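Local atomic coordinates of iron-regulated outer membrane protein (Neisseria meningitidis, PDB entry 4B7O), a protein that belongs to the TonB-dependent outer-membrane receptors and transports iron, probably taking up siderophore-bound iron across the outer membrane. Residues G317-N329 / N367-Y380. Sequence-based numbering, arbitrary orientation.
Sequences GKDLGFVEKLDAN and NFDSRLAEQTLLKY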
ATOM      1  N   GLY A 317      -8.798  10.921 -23.138  1.00 45.86           N
ATOM      2  CA  GLY A 317      -9.330  11.928 -24.093  1.00 56.59           C
ATOM      3  C   GLY A 317      -9.944  13.242 -23.581  1.00 58.42           C
ATOM      4  O   GLY A 317     -10.707  13.238 -22.610  1.00 56.62           O
ATOM      5  N   LYS A 318      -9.597  14.352 -24.246  1.00 59.30           N
ATOM      6  CA  LYS A 318     -10.197  15.684 -23.998  1.00 62.54           C
ATOM      7  C   LYS A 318     -11.097  16.164 -25.132  1.00 61.19           C
ATOM      8  O   LYS A 318     -10.814  15.883 -26.294  1.00 69.41           O
ATOM      9  CB  LYS A 318      -9.114  16.750 -23.832  1.00 56.53           C
ATOM     10  CG  LYS A 318      -7.710  16.219 -23.708  1.00 57.88           C
ATOM     11  CD  LYS A 318      -6.804  16.966 -24.696  1.00 68.19           C
ATOM     12  CE  LYS A 318      -6.408  18.377 -24.289  1.00 61.49           C
ATOM     13  NZ  LYS A 318      -5.400  18.268 -23.183  1.00 58.14           N
ATOM     14  N   ASP A 319     -12.157  16.913 -24.796  1.00 63.89           N
ATOM     15  CA  ASP A 319     -12.860  17.772 -25.766  1.00 53.94           C
ATOM     16  C   ASP A 319     -13.672  16.943 -26.668  1.00 57.73           C
ATOM     17  O   ASP A 319     -13.650  17.127 -27.868  1.00 52.24           O
ATOM     18  CB  ASP A 319     -11.885  18.593 -26.616  1.00 58.23           C
ATOM     19  CG  ASP A 319     -11.148  19.631 -25.808  1.00 69.65           C
ATOM     20  OD1 ASP A 319     -11.705  20.057 -24.768  1.00 71.38           O
ATOM     21  OD2 ASP A 319     -10.022  20.030 -26.196  1.00 71.59           O
ATOM     22  N   LEU A 320     -14.397  16.022 -26.062  1.00 65.63           N
ATOM     23  CA  LEU A 320     -15.153  15.027 -26.771  1.00 64.14           C
ATOM     24  C   LEU A 320     -16.628  15.450 -26.829  1.00 73.51           C
ATOM     25  O   LEU A 320     -17.555  14.691 -26.433  1.00 62.11           O
ATOM     26  CB  LEU A 320     -14.994  13.706 -26.034  1.00 69.83           C
ATOM     27  CG  LEU A 320     -15.295  12.433 -26.811  1.00 77.54           C
ATOM     28  CD1 LEU A 320     -14.010  11.600 -26.949  1.00 71.31           C
ATOM     29  CD2 LEU A 320     -16.439  11.679 -26.118  1.00 76.18           C
ATOM     30  N   GLY A 321     -16.848  16.663 -27.339  1.00 73.22           N
ATOM     31  CA  GLY A 321     -18.199  17.211 -27.356  1.00 70.48           C
ATOM     32  C   GLY A 321     -18.623  17.545 -25.942  1.00 62.59           C
ATOM     33  O   GLY A 321     -17.958  18.322 -25.255  1.00 68.67           O
ATOM     34  N   PHE A 322     -19.696  16.923 -25.470  1.00 63.60           N
ATOM     35  CA  PHE A 322     -20.212  17.262 -24.128  1.00 60.55           C
ATOM     36  C   PHE A 322     -19.354  16.739 -22.925  1.00 66.77           C
ATOM     37  O   PHE A 322     -19.578  17.090 -21.734  1.00 64.12           O
ATOM     38  CB  PHE A 322     -21.715  16.922 -24.027  1.00 59.24           C
ATOM     39  CG  PHE A 322     -22.020  15.471 -23.728  1.00 69.06           C
ATOM     40  CD1 PHE A 322     -21.885  14.965 -22.413  1.00 66.03           C
ATOM     41  CD2 PHE A 322     -22.516  14.608 -24.738  1.00 71.84           C
ATOM     42  CE1 PHE A 322     -22.201  13.635 -22.121  1.00 64.37           C
ATOM     43  CE2 PHE A 322     -22.826  13.269 -24.451  1.00 69.77           C
ATOM     44  CZ  PHE A 322     -22.675  12.787 -23.141  1.00 75.00           C
ATOM     45  N   VAL A 323     -18.366  15.908 -23.255  1.00 62.61           N
ATOM     46  CA  VAL A 323     -17.432  15.387 -22.289  1.00 52.63           C
ATOM     47  C   VAL A 323     -16.102  16.151 -22.445  1.00 55.16           C
ATOM     48  O   VAL A 323     -15.466  16.126 -23.511  1.00 51.16           O
ATOM     49  CB  VAL A 323     -17.301  13.866 -22.446  1.00 50.37           C
ATOM     50  CG1 VAL A 323     -16.040  13.336 -21.770  1.00 43.79           C
ATOM     51  CG2 VAL A 323     -18.584  13.159 -21.960  1.00 45.48           C
ATOM     52  N   GLU A 324     -15.726  16.856 -21.374  1.00 47.33           N
ATOM     53  CA  GLU A 324     -14.519  17.669 -21.339  1.00 52.30           C
ATOM     54  C   GLU A 324     -13.285  16.773 -21.203  1.00 53.26           C
ATOM     55  O   GLU A 324     -12.248  17.003 -21.846  1.00 53.76           O
ATOM     56  CB  GLU A 324     -14.566  18.647 -20.142  1.00 55.60           C
ATOM     57  CG  GLU A 324     -13.298  19.502 -20.007  1.00 56.70           C
ATOM     58  CD  GLU A 324     -13.427  20.653 -19.012  1.00 59.64           C
ATOM     59  OE1 GLU A 324     -14.537  20.859 -18.469  1.00 59.07           O
ATOM     60  OE2 GLU A 324     -12.406  21.349 -18.789  1.00 53.88           O
ATOM     61  N   LYS A 325     -13.403  15.758 -20.345  1.00 53.96           N
ATOM     62  CA  LYS A 325     -12.318  14.825 -20.082  1.00 52.34           C
ATOM     63  C   LYS A 325     -12.824  13.449 -19.652  1.00 55.80           C
ATOM     64  O   LYS A 325     -13.714  13.321 -18.783  1.00 56.98           O
ATOM     65  CB  LYS A 325     -11.365  15.386 -19.038  1.00 53.29           C
ATOM     66  CG  LYS A 325     -10.227  14.454 -18.733  1.00 52.40           C
ATOM     67  CD  LYS A 325      -8.963  15.242 -18.465  1.00 56.07           C
ATOM     68  CE  LYS A 325      -7.975  14.368 -17.695  1.00 55.32           C
ATOM     69  NZ  LYS A 325      -6.589  14.881 -17.911  1.00 59.97           N
ATOM     70  N   LEU A 326     -12.246  12.421 -20.276  1.00 53.35           N
ATOM     71  CA  LEU A 326     -12.533  11.039 -19.929  1.00 50.74           C
ATOM     72  C   LEU A 326     -11.188  10.409 -19.666  1.00 49.36           C
ATOM     73  O   LEU A 326     -10.232  10.577 -20.446  1.00 48.33           O
ATOM     74  CB  LEU A 326     -13.291  10.311 -21.077  1.00 56.51           C
ATOM     75  CG  LEU A 326     -13.551   8.776 -21.009  1.00 63.42           C
ATOM     76  CD1 LEU A 326     -14.211   8.272 -19.716  1.00 62.58           C
ATOM     77  CD2 LEU A 326     -14.337   8.258 -22.217  1.00 68.33           C
ATOM     78  N   ASP A 327     -11.073   9.742 -18.536  1.00 44.96           N
ATOM     79  CA  ASP A 327      -9.973   8.827 -18.394  1.00 47.66           C
ATOM     80  C   ASP A 327     -10.532   7.410 -18.074  1.00 48.84           C
ATOM     81  O   ASP A 327     -11.395   7.253 -17.189  1.00 43.69           O
ATOM     82  CB  ASP A 327      -8.922   9.362 -17.415  1.00 51.10           C
ATOM     83  CG  ASP A 327      -9.017   8.729 -16.017  1.00 67.38           C
ATOM     84  OD1 ASP A 327     -10.139   8.403 -15.554  1.00 74.06           O
ATOM     85  OD2 ASP A 327      -7.962   8.573 -15.351  1.00 73.81           O
ATOM     86  N   ALA A 328     -10.078   6.401 -18.818  1.00 43.80           N
ATOM     87  CA  ALA A 328     -10.491   5.019 -18.528  1.00 39.20           C
ATOM     88  C   ALA A 328      -9.299   4.143 -18.418  1.00 40.16           C
ATOM     89  O   ALA A 328      -8.306   4.337 -19.087  1.00 45.98           O
ATOM     90  CB  ALA A 328     -11.334   4.497 -19.650  1.00 40.43           C
ATOM     91  N   ASN A 329      -9.394   3.133 -17.602  1.00 41.24           N
ATOM     92  CA  ASN A 329      -8.418   2.095 -17.727  1.00 39.29           C
ATOM     93  C   ASN A 329      -9.003   0.680 -17.693  1.00 40.76           C
ATOM     94  O   ASN A 329     -10.164   0.469 -17.240  1.00 39.64           O
ATOM     95  CB  ASN A 329      -7.287   2.301 -16.732  1.00 36.96           C
ATOM     96  CG  ASN A 329      -7.666   1.931 -15.330  1.00 37.45           C
ATOM     97  OD1 ASN A 329      -8.783   2.241 -14.849  1.00 39.23           O
ATOM     98  ND2 ASN A 329      -6.728   1.235 -14.633  1.00 35.78           N
ATOM     99  N   ASN A 367     -14.040   7.282 -16.090  1.00 39.89           N
ATOM    100  CA  ASN A 367     -14.302   8.521 -15.382  1.00 42.41           C
ATOM    101  C   ASN A 367     -14.549   9.647 -16.379  1.00 41.26           C
ATOM    102  O   ASN A 367     -13.660   9.979 -17.160  1.00 40.66           O
ATOM    103  CB  ASN A 367     -13.117   8.814 -14.450  1.00 42.51           C
ATOM    104  CG  ASN A 367     -12.737   7.582 -13.590  1.00 52.38           C
ATOM    105  OD1 ASN A 367     -13.369   7.285 -12.544  1.00 55.43           O
ATOM    106  ND2 ASN A 367     -11.719   6.830 -14.049  1.00 51.28           N
ATOM    107  N   PHE A 368     -15.770  10.200 -16.366  1.00 42.82           N
ATOM    108  CA  PHE A 368     -16.154  11.358 -17.200  1.00 48.14           C
ATOM    109  C   PHE A 368     -16.255  12.705 -16.463  1.00 51.95           C
ATOM    110  O   PHE A 368     -16.795  12.775 -15.338  1.00 49.08           O
ATOM    111  CB  PHE A 368     -17.538  11.132 -17.783  1.00 46.13           C
ATOM    112  CG  PHE A 368     -17.672   9.888 -18.580  1.00 53.55           C
ATOM    113  CD1 PHE A 368     -17.397   9.897 -19.958  1.00 51.13           C
ATOM    114  CD2 PHE A 368     -18.121   8.699 -17.974  1.00 59.24           C
ATOM    115  CE1 PHE A 368     -17.566   8.738 -20.717  1.00 56.00           C
ATOM    116  CE2 PHE A 368     -18.285   7.530 -18.730  1.00 61.47           C
ATOM    117  CZ  PHE A 368     -18.012   7.562 -20.105  1.00 62.47           C
ATOM    118  N   ASP A 369     -15.800  13.755 -17.157  1.00 54.43           N
ATOM    119  CA  ASP A 369     -16.003  15.169 -16.797  1.00 55.98           C
ATOM    120  C   ASP A 369     -16.748  16.001 -17.849  1.00 59.97           C
ATOM    121  O   ASP A 369     -16.240  16.217 -18.964  1.00 60.36           O
ATOM    122  CB  ASP A 369     -14.666  15.852 -16.625  1.00 55.38           C
ATOM    123  CG  ASP A 369     -13.846  15.251 -15.525  1.00 60.76           C
ATOM    124  OD1 ASP A 369     -14.430  14.608 -14.629  1.00 63.87           O
ATOM    125  OD2 ASP A 369     -12.609  15.445 -15.550  1.00 58.08           O
ATOM    126  N   SER A 370     -17.919  16.504 -17.465  1.00 53.13           N
ATOM    127  CA  SER A 370     -18.612  17.565 -18.234  1.00 57.30           C
ATOM    128  C   SER A 370     -18.748  18.896 -17.425  1.00 61.34           C
ATOM    129  O   SER A 370     -19.293  18.936 -16.291  1.00 56.93           O
ATOM    130  CB  SER A 370     -19.995  17.131 -18.729  1.00 50.42           C
ATOM    131  OG  SER A 370     -20.257  15.783 -18.446  1.00 57.05           O
ATOM    132  N   ARG A 371     -18.208  19.951 -18.033  1.00 54.25           N
ATOM    133  CA  ARG A 371     -18.361  21.331 -17.628  1.00 53.71           C
ATOM    134  C   ARG A 371     -19.832  21.788 -17.702  1.00 54.44           C
ATOM    135  O   ARG A 371     -20.507  21.625 -18.711  1.00 58.47           O
ATOM    136  CB  ARG A 371     -17.504  22.178 -18.570  1.00 49.15           C
ATOM    137  CG  ARG A 371     -17.558  23.648 -18.270  1.00 52.77           C
ATOM    138  CD  ARG A 371     -16.163  24.213 -18.093  1.00 57.27           C
ATOM    139  NE  ARG A 371     -15.492  23.610 -16.942  1.00 63.06           N
ATOM    140  CZ  ARG A 371     -14.179  23.650 -16.719  1.00 65.79           C
ATOM    141  NH1 ARG A 371     -13.372  24.275 -17.579  1.00 61.73           N
ATOM    142  NH2 ARG A 371     -13.676  23.042 -15.642  1.00 56.60           N
ATOM    143  N   LEU A 372     -20.330  22.348 -16.620  1.00 54.68           N
ATOM    144  CA  LEU A 372     -21.673  22.855 -16.589  1.00 53.69           C
ATOM    145  C   LEU A 372     -21.706  24.363 -16.682  1.00 59.42           C
ATOM    146  O   LEU A 372     -22.661  24.923 -17.193  1.00 67.49           O
ATOM    147  CB  LEU A 372     -22.355  22.401 -15.328  1.00 53.80           C
ATOM    148  CG  LEU A 372     -23.063  21.072 -15.547  1.00 55.07           C
ATOM    149  CD1 LEU A 372     -22.417  20.198 -16.621  1.00 52.36           C
ATOM    150  CD2 LEU A 372     -23.194  20.368 -14.212  1.00 49.16           C
ATOM    151  N   ALA A 373     -20.680  25.029 -16.180  1.00 58.48           N
ATOM    152  CA  ALA A 373     -20.603  26.483 -16.256  1.00 56.13           C
ATOM    153  C   ALA A 373     -19.129  26.750 -16.136  1.00 59.49           C
ATOM    154  O   ALA A 373     -18.361  25.809 -15.937  1.00 62.99           O
ATOM    155  CB  ALA A 373     -21.376  27.137 -15.110  1.00 52.33           C
ATOM    156  N   GLU A 374     -18.717  28.011 -16.236  1.00 60.30           N
ATOM    157  CA  GLU A 374     -17.302  28.333 -16.422  1.00 51.63           C
ATOM    158  C   GLU A 374     -16.378  27.763 -15.320  1.00 56.58           C
ATOM    159  O   GLU A 374     -15.143  27.616 -15.509  1.00 49.16           O
ATOM    160  CB  GLU A 374     -17.152  29.838 -16.552  1.00 59.15           C
ATOM    161  CG  GLU A 374     -15.826  30.294 -17.171  1.00 67.84           C
ATOM    162  CD  GLU A 374     -15.293  31.558 -16.489  1.00 81.62           C
ATOM    163  OE1 GLU A 374     -15.934  32.620 -16.661  1.00 81.52           O
ATOM    164  OE2 GLU A 374     -14.257  31.499 -15.757  1.00 80.82           O
ATOM    165  N   GLN A 375     -16.978  27.425 -14.171  1.00 55.56           N
ATOM    166  CA  GLN A 375     -16.216  26.980 -12.992  1.00 46.70           C
ATOM    167  C   GLN A 375     -17.063  26.053 -12.138  1.00 43.99           C
ATOM    168  O   GLN A 375     -17.020  26.093 -10.904  1.00 42.31           O
ATOM    169  CB  GLN A 375     -15.727  28.203 -12.185  1.00 46.32           C
ATOM    170  CG  GLN A 375     -14.326  28.639 -12.596  1.00 52.17           C
ATOM    171  CD  GLN A 375     -13.879  29.908 -11.907  1.00 60.53           C
ATOM    172  OE1 GLN A 375     -12.754  30.007 -11.395  1.00 59.84           O
ATOM    173  NE2 GLN A 375     -14.767  30.889 -11.865  1.00 62.46           N
ATOM    174  N   THR A 376     -17.879  25.260 -12.803  1.00 42.42           N
ATOM    175  CA  THR A 376     -18.544  24.135 -12.169  1.00 46.82           C
ATOM    176  C   THR A 376     -18.383  22.874 -13.057  1.00 54.57           C
ATOM    177  O   THR A 376     -18.797  22.856 -14.227  1.00 58.30           O
ATOM    178  CB  THR A 376     -19.988  24.494 -11.730  1.00 43.67           C
ATOM    179  OG1 THR A 376     -20.854  23.379 -11.860  1.00 48.38           O
ATOM    180  CG2 THR A 376     -20.533  25.625 -12.518  1.00 46.35           C
ATOM    181  N   LEU A 377     -17.724  21.850 -12.513  1.00 54.02           N
ATOM    182  CA  LEU A 377     -17.413  20.627 -13.250  1.00 44.42           C
ATOM    183  C   LEU A 377     -18.292  19.559 -12.657  1.00 44.76           C
ATOM    184  O   LEU A 377     -18.564  19.581 -11.449  1.00 46.04           O
ATOM    185  CB  LEU A 377     -15.928  20.272 -13.080  1.00 45.00           C
ATOM    186  CG  LEU A 377     -15.330  19.124 -13.915  1.00 49.93           C
ATOM    187  CD1 LEU A 377     -15.281  19.464 -15.418  1.00 47.70           C
ATOM    188  CD2 LEU A 377     -13.935  18.744 -13.428  1.00 42.62           C
ATOM    189  N   LEU A 378     -18.781  18.662 -13.503  1.00 43.40           N
ATOM    190  CA  LEU A 378     -19.575  17.534 -13.054  1.00 48.73           C
ATOM    191  C   LEU A 378     -18.755  16.277 -13.376  1.00 54.71           C
ATOM    192  O   LEU A 378     -18.212  16.154 -14.493  1.00 53.28           O
ATOM    193  CB  LEU A 378     -20.875  17.489 -13.854  1.00 47.89           C
ATOM    194  CG  LEU A 378     -21.967  16.510 -13.389  1.00 53.08           C
ATOM    195  CD1 LEU A 378     -22.180  16.483 -11.876  1.00 48.73           C
ATOM    196  CD2 LEU A 378     -23.301  16.825 -14.061  1.00 51.87           C
ATOM    197  N   LYS A 379     -18.614  15.371 -12.418  1.00 45.40           N
ATOM    198  CA  LYS A 379     -17.860  14.126 -12.694  1.00 43.87           C
ATOM    199  C   LYS A 379     -18.768  12.963 -12.489  1.00 46.25           C
ATOM    200  O   LYS A 379     -19.565  12.954 -11.533  1.00 46.66           O
ATOM    201  CB  LYS A 379     -16.677  13.931 -11.745  1.00 47.08           C
ATOM    202  CG  LYS A 379     -15.488  14.862 -11.920  1.00 41.62           C
ATOM    203  CD  LYS A 379     -14.648  14.814 -10.651  1.00 43.54           C
ATOM    204  CE  LYS A 379     -13.299  14.136 -10.816  1.00 43.22           C
ATOM    205  NZ  LYS A 379     -12.587  14.772 -11.961  1.00 49.23           N
ATOM    206  N   TYR A 380     -18.657  11.961 -13.369  1.00 45.15           N
ATOM    207  CA  TYR A 380     -19.423  10.736 -13.180  1.00 43.33           C
ATOM    208  C   TYR A 380     -18.616   9.627 -13.843  1.00 44.36           C
ATOM    209  O   TYR A 380     -17.824   9.864 -14.780  1.00 43.62           O
ATOM    210  CB  TYR A 380     -20.845  10.884 -13.785  1.00 38.79           C
ATOM    211  CG  TYR A 380     -20.764  11.465 -15.191  1.00 40.30           C
ATOM    212  CD1 TYR A 380     -20.467  12.792 -15.369  1.00 41.54           C
ATOM    213  CD2 TYR A 380     -20.911  10.657 -16.352  1.00 40.02           C
ATOM    214  CE1 TYR A 380     -20.360  13.361 -16.628  1.00 43.17           C
ATOM    215  CE2 TYR A 380     -20.781  11.213 -17.637  1.00 43.22           C
ATOM    216  CZ  TYR A 380     -20.517  12.574 -17.762  1.00 44.34           C
ATOM    217  OH  TYR A 380     -20.337  13.187 -18.982  1.00 42.31           O
TER
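Leu326 and Phe368 form a non-hydrogen-bonded pair between the hydrogen-bonded pairs Lys325–Asp369 and Asp327–Asn367, joining strands 325-329 and 367-373 at 176°, almost exactly antiparallel. A classic beta bulge interrupts this ladder at its turn end, where the backbone N atoms of Glu324 and Lys325 both donate to Asp369 O. Leu326 CD1 sits over one face of the Phe368 ring, 3.7 Å from its centroid, while Val323 CG2 approaches Phe368 CD1 at 4.0 Å. On this side too, Tyr380 OH lies 3.5 Å from Val323 CG2 and meets the edge of the Phe322 ring; the hydroxyl donates to Ser370 OG (2.7 Å).

The other side of the sheet is polar. Asn367 ND2 bonds Asp327 OD1 at 2.7 Å and reaches Asp327 O at 3.2 Å from above its carbonyl plane, on the face opposite the backbone N of Asn367. These two bonds, with one from Tyr448 OH to Asn367 OD1, limit rotation of the amide. Asp369 OD1 forms a salt bridge with Lys379 NZ. Extended beyond a CG anti to its backbone N (chi1 178°), Glu324 brings OE1 over the centre of the Arg371 guanidinium, 3.3 Å from Arg371 NE; no N-H points at it there, well out of the plane, so this salt bridge rests on charge alone.

The short turns nearby are consistent with the periplasmic rim of the barrel. Asn329 bonds Asn123 and Lys379 touches Ser157, both of the plug, so the hydrogen-bonded, salt-bridged face of Asp327, Asn367 and Asp369 probably lines the lumen, with the Leu326–Phe368 CH-pi packing turned outward.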